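Local coordinates for 4-aminobutyrate transaminase (Acinetobacter baumannii, PDB 6WOP), which catalyses transfer of the amino group of 4-aminobutyrate to 2-oxoglutarate, using pyridoxal 5'-phosphate as cofactor, at residues Leu54-Arg59 and Asp314-Glu319; Pro61-Ala66 and Gly273-Ser278. One frame throughout, in Å; residues are numbered along the deposited sequence.

Contact 1: Leu54-Arg59 and Asp314-Glu319; sequences LNTGHR and DAIEEE
Thr56 meets the last turn of helix 303-318 through its methyl group alone. CG2 lies 4.2 Å from CB of Ala315 and 4.4 Å from CG1 of Ile316, so it rests against two successive residues of the helix. A chi1 of 48° holds CG2 anti to the carbonyl carbon of Thr56 and thus turned toward the helix. Threonine suits the place because its methyl branch serves the apolar side while OG1 is held off it. Ala315, whose CB points at the loop, keeps the helix surface low there, and the longer Ile316 brings its CG1 in beside it. Only 88 Å² is buried and no hydrogen bond crosses, so the contact is small and made by van der Waals touch alone.

What positions the methyl is the loop itself. Leu54 to Gly57 form a type I beta turn, closed by Gly57 N to Leu54 O at 2.8 Å, with Thr56 at its third position and Gly57 taking a positive phi. Asn55 anchors the turn through its amide, with OD1 bound to Arg248 and ND2 to the carbonyl of Phe246, while Ile316 packs on Phe246, Ala247 and Leu252. Leu321, on the next helix, touches both Thr56 and Ile316. Glu319, just past the helix, binds His60. In this class-III aminotransferase the contact thus sets the turn before helix 61-71 against the C-terminal end of helix 303-318.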
loop_
_atom_site.group_PDB
_atom_site.type_symbol
_atom_site.label_atom_id
_atom_site.label_comp_id
_atom_site.label_asym_id
_atom_site.label_seq_id
_atom_site.Cartn_x
_atom_site.Cartn_y
_atom_site.Cartn_z
ATOM N N LEU A 54 1.450 33.201 -14.788
ATOM C CA LEU A 54 1.790 34.338 -15.644
ATOM C C LEU A 54 2.272 35.514 -14.806
ATOM O O LEU A 54 1.819 36.660 -14.997
ATOM C CB LEU A 54 0.570 34.733 -16.511
ATOM C CG LEU A 54 0.197 33.469 -17.314
ATOM C CD1 LEU A 54 -1.216 33.595 -17.779
ATOM C CD2 LEU A 54 1.212 33.341 -18.488
ATOM N N ASN A 55 3.261 35.272 -13.927
ATOM C CA ASN A 55 3.823 36.401 -13.176
ATOM C C ASN A 55 4.395 37.456 -14.111
ATOM O O ASN A 55 4.375 38.647 -13.770
ATOM C CB ASN A 55 4.903 35.915 -12.213
ATOM C CG ASN A 55 4.291 35.092 -11.026
ATOM O OD1 ASN A 55 3.018 34.994 -10.849
ATOM N ND2 ASN A 55 5.183 34.427 -10.266
ATOM N N THR A 56 4.890 37.049 -15.281
ATOM C CA THR A 56 5.396 37.956 -16.336
ATOM C C THR A 56 4.320 38.351 -17.345
ATOM O O THR A 56 4.633 39.054 -18.320
ATOM C CB THR A 56 6.586 37.280 -17.076
ATOM O OG1 THR A 56 6.279 35.934 -17.463
ATOM C CG2 THR A 56 7.753 37.234 -16.177
ATOM N N GLY A 57 3.084 37.901 -17.151
ATOM C CA GLY A 57 1.954 38.302 -17.964
ATOM C C GLY A 57 1.768 37.392 -19.162
ATOM O O GLY A 57 2.675 36.674 -19.578
ATOM N N HIS A 58 0.539 37.401 -19.711
ATOM C CA HIS A 58 0.264 36.685 -20.960
ATOM C C HIS A 58 1.136 37.241 -22.086
ATOM O O HIS A 58 1.162 38.457 -22.324
ATOM C CB HIS A 58 -1.192 36.860 -21.361
ATOM C CG HIS A 58 -2.183 36.181 -20.449
ATOM N ND1 HIS A 58 -2.587 34.864 -20.626
ATOM C CD2 HIS A 58 -2.890 36.656 -19.403
ATOM C CE1 HIS A 58 -3.510 34.569 -19.726
ATOM N NE2 HIS A 58 -3.714 35.639 -18.972
ATOM N N ARG A 59 1.837 36.363 -22.794
ATOM C CA ARG A 59 2.597 36.759 -23.986
ATOM C C ARG A 59 3.523 37.945 -23.701
ATOM O O ARG A 59 3.562 38.921 -24.463
ATOM C CB ARG A 59 1.646 37.054 -25.170
ATOM C CG ARG A 59 0.898 35.757 -25.728
ATOM C CD ARG A 59 -0.252 36.122 -26.697
ATOM N NE ARG A 59 0.251 36.985 -27.788
ATOM C CZ ARG A 59 -0.161 38.228 -28.016
ATOM N NH1 ARG A 59 -1.136 38.767 -27.265
ATOM N NH2 ARG A 59 0.408 38.920 -28.996
ATOM N N ASP A 314 15.133 36.640 -17.017
ATOM C CA ASP A 314 15.607 37.941 -17.510
ATOM C C ASP A 314 14.628 39.034 -17.136
ATOM O O ASP A 314 15.009 40.124 -16.687
ATOM C CB ASP A 314 15.698 37.886 -19.044
ATOM C CG ASP A 314 16.903 37.139 -19.548
ATOM O OD1 ASP A 314 17.754 36.776 -18.722
ATOM O OD2 ASP A 314 17.014 36.954 -20.811
ATOM N N ALA A 315 13.340 38.773 -17.365
ATOM C CA ALA A 315 12.356 39.842 -17.187
ATOM C C ALA A 315 12.209 40.164 -15.710
ATOM O O ALA A 315 12.143 41.340 -15.326
ATOM C CB ALA A 315 10.992 39.431 -17.769
ATOM N N ILE A 316 12.163 39.132 -14.856
ATOM C CA ILE A 316 12.025 39.376 -13.421
ATOM C C ILE A 316 13.129 40.298 -12.931
ATOM O O ILE A 316 12.897 41.234 -12.150
ATOM C CB ILE A 316 12.022 38.035 -12.658
ATOM C CG1 ILE A 316 10.674 37.302 -12.889
ATOM C CG2 ILE A 316 12.338 38.232 -11.152
ATOM C CD1 ILE A 316 10.753 35.798 -12.401
ATOM N N GLU A 317 14.360 40.067 -13.394
ATOM C CA GLU A 317 15.479 40.851 -12.868
ATOM C C GLU A 317 15.635 42.178 -13.595
ATOM O O GLU A 317 15.962 43.198 -12.969
ATOM C CB GLU A 317 16.747 40.022 -12.952
ATOM C CG GLU A 317 16.541 38.715 -12.095
ATOM C CD GLU A 317 17.784 37.839 -11.974
ATOM O OE1 GLU A 317 18.710 38.014 -12.805
ATOM O OE2 GLU A 317 17.849 36.977 -11.045
ATOM N N GLU A 318 15.352 42.188 -14.897
ATOM C CA GLU A 318 15.466 43.424 -15.666
ATOM C C GLU A 318 14.337 44.387 -15.337
ATOM O O GLU A 318 14.535 45.602 -15.348
ATOM C CB GLU A 318 15.484 43.118 -17.173
ATOM C CG GLU A 318 15.370 44.352 -18.068
ATOM C CD GLU A 318 16.545 45.291 -17.958
ATOM O OE1 GLU A 318 16.387 46.487 -18.304
ATOM O OE2 GLU A 318 17.631 44.846 -17.530
ATOM N N GLU A 319 13.144 43.875 -15.068
ATOM C CA GLU A 319 11.974 44.698 -14.812
ATOM C C GLU A 319 11.691 44.841 -13.330
ATOM O O GLU A 319 10.674 45.429 -12.965
ATOM C CB GLU A 319 10.768 44.100 -15.565
ATOM C CG GLU A 319 11.137 44.048 -17.069
ATOM C CD GLU A 319 10.076 43.410 -17.983
ATOM O OE1 GLU A 319 8.934 43.235 -17.537
ATOM O OE2 GLU A 319 10.401 43.157 -19.166
#

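Contact 2: Pro61-Ala66 and Gly273-Ser278; sequences PKVIAA and GGFPIS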
loop_
_atom_site.group_PDB
_atom_site.type_symbol
_atom_site.label_atom_id
_atom_site.label_comp_id
_atom_site.label_asym_id
_atom_site.label_seq_id
_atom_site.Cartn_x
_atom_site.Cartn_y
_atom_site.Cartn_z
ATOM N N PRO A 61 6.484 40.180 -24.105
ATOM C CA PRO A 61 7.212 40.300 -25.381
ATOM C C PRO A 61 8.543 39.585 -25.409
ATOM O O PRO A 61 8.914 39.031 -26.457
ATOM C CB PRO A 61 7.412 41.801 -25.532
ATOM C CG PRO A 61 6.338 42.432 -24.703
ATOM C CD PRO A 61 6.088 41.498 -23.560
ATOM N N LYS A 62 9.308 39.615 -24.321
ATOM C CA LYS A 62 10.591 38.938 -24.280
ATOM C C LYS A 62 10.430 37.420 -24.369
ATOM O O LYS A 62 11.279 36.737 -24.951
ATOM C CB LYS A 62 11.356 39.318 -23.007
ATOM C CG LYS A 62 11.724 40.794 -23.030
ATOM C CD LYS A 62 13.129 41.033 -23.497
ATOM C CE LYS A 62 13.577 42.448 -23.269
ATOM N NZ LYS A 62 14.317 42.970 -24.448
ATOM N N VAL A 63 9.507 36.905 -23.569
ATOM C CA VAL A 63 9.211 35.483 -23.593
ATOM C C VAL A 63 8.839 35.031 -25.008
ATOM O O VAL A 63 9.362 34.021 -25.534
ATOM C CB VAL A 63 8.102 35.164 -22.579
ATOM C CG1 VAL A 63 7.791 33.666 -22.659
ATOM C CG2 VAL A 63 8.540 35.553 -21.139
ATOM N N ILE A 64 7.892 35.745 -25.639
ATOM C CA ILE A 64 7.434 35.337 -26.949
ATOM C C ILE A 64 8.580 35.433 -27.953
ATOM O O ILE A 64 8.741 34.544 -28.812
ATOM C CB ILE A 64 6.208 36.183 -27.383
ATOM C CG1 ILE A 64 4.989 35.849 -26.493
ATOM C CG2 ILE A 64 5.864 35.916 -28.856
ATOM C CD1 ILE A 64 4.750 34.273 -26.398
ATOM N N ALA A 65 9.400 36.503 -27.857
ATOM C CA ALA A 65 10.563 36.599 -28.745
ATOM C C ALA A 65 11.489 35.390 -28.565
ATOM O O ALA A 65 11.977 34.814 -29.542
ATOM C CB ALA A 65 11.351 37.888 -28.500
ATOM N N ALA A 66 11.711 34.971 -27.328
ATOM C CA ALA A 66 12.627 33.839 -27.115
ATOM C C ALA A 66 12.059 32.568 -27.697
ATOM O O ALA A 66 12.815 31.737 -28.232
ATOM C CB ALA A 66 12.913 33.638 -25.618
ATOM N N GLY A 273 6.500 30.943 -17.692
ATOM C CA GLY A 273 5.786 32.131 -18.238
ATOM C C GLY A 273 4.665 31.815 -19.212
ATOM O O GLY A 273 4.359 32.637 -20.096
ATOM N N GLY A 274 3.986 30.700 -19.035
ATOM C CA GLY A 274 2.938 30.320 -19.951
ATOM C C GLY A 274 3.263 29.130 -20.861
ATOM O O GLY A 274 2.488 28.882 -21.818
ATOM N N PHE A 275 4.367 28.399 -20.600
ATOM C CA PHE A 275 4.689 27.202 -21.391
ATOM C C PHE A 275 5.032 26.043 -20.456
ATOM O O PHE A 275 5.630 26.279 -19.403
ATOM C CB PHE A 275 5.894 27.465 -22.296
ATOM C CG PHE A 275 5.628 28.528 -23.358
ATOM C CD1 PHE A 275 5.795 29.862 -23.082
ATOM C CD2 PHE A 275 5.181 28.144 -24.617
ATOM C CE1 PHE A 275 5.480 30.865 -24.038
ATOM C CE2 PHE A 275 4.878 29.150 -25.612
ATOM C CZ PHE A 275 5.033 30.493 -25.298
ATOM N N PRO A 276 4.749 24.793 -20.836
ATOM C CA PRO A 276 4.864 23.686 -19.843
ATOM C C PRO A 276 6.314 23.343 -19.546
ATOM O O PRO A 276 7.052 22.844 -20.419
ATOM C CB PRO A 276 4.130 22.516 -20.507
ATOM C CG PRO A 276 3.104 23.181 -21.397
ATOM C CD PRO A 276 3.861 24.414 -21.952
ATOM N N ILE A 277 6.695 23.554 -18.279
ATOM C CA ILE A 277 7.977 23.101 -17.754
ATOM C C ILE A 277 7.886 23.149 -16.238
ATOM O O ILE A 277 7.147 23.965 -15.677
ATOM C CB ILE A 277 9.129 24.007 -18.273
ATOM C CG1 ILE A 277 10.502 23.550 -17.751
ATOM C CG2 ILE A 277 8.897 25.485 -17.866
ATOM C CD1 ILE A 277 11.755 24.184 -18.513
ATOM N N SER A 278 8.733 22.352 -15.567
ATOM C CA SER A 278 8.846 22.293 -14.099
ATOM C C SER A 278 10.296 22.007 -13.769
ATOM O O SER A 278 11.120 21.813 -14.674
ATOM C CB SER A 278 7.970 21.189 -13.493
ATOM O OG SER A 278 8.488 19.912 -13.851
#
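Val63 and Ile64 reach the ring of Phe275 by different torsions. In Val63, CG1 stands anti to the backbone N (chi1 178°), which sends that branch toward the loop; in Ile64 it is the second torsion that matters, a chi2 of -50° bending CD1 instead of extending it. The ring of Phe275 stands nearly perpendicular to its own CA-CB-CG plane (chi2 86°), and its far end is offered to both residues.

There the two methyls make separate touches. Val63 CG1 approaches CE1 at 3.9 Å obliquely, the two side chains sliding past each other in opposite directions. Ile64 CD1 sits at the ring edge, close to its plane, 3.9 Å from CZ, with its side chain crossing that of Phe275 at about a right angle. Branched aliphatic residues on adjacent helix positions suit this task, since their methyls reach two neighbouring ring atoms, CE1 and CZ, from one end of the ring. The side-chain contacts are apolar, and no hydrogen bond crosses.

Gly273 and Gly274 both have positive phi, a backbone shape that glycine adopts easily, and they lead into Phe275; Gly273 presents only backbone to Val63, its O lying 4.4 Å from Val63 CG1. Ala308 of helix 303-318 touches both Val63 and Phe275. Thr75 of the second subunit packs on Ile64 and Phe275, and its OG1 hydrogen-bonds Gly274 O; Tyr299 of that subunit likewise binds Ile277 O. Ser278 then enters strand 278-283 and pairs with Phe109. Helix 61-71 is thereby fastened to the loop leading into the mixed sheet that runs from strand 104-109 to 167-170, at a subunit interface of the kind found in dimers of fold type I pyridoxal-phosphate enzymes.

In the fold
Both contacts are buried, yet both lie well off the chain's centre, about 16 and 17 Å from it, and their centres are about 9 Å apart. They share helix 303-318: its final turn is one side of contact 1, while Ala308, farther back, adjoins contact 2. The loop of contact 1 runs almost directly into the helix of contact 2, and the two meet where Leu54 packs on Gly273 and Gly274 and Arg59 on Ile64. Both are mainly apolar, but contact 1 sets a threonine methyl against alanine and isoleucine beside a turn anchored by polar bonds, whereas contact 2 centres on an aromatic ring; the second subunit reaches both, in contact 2 touching the ring itself.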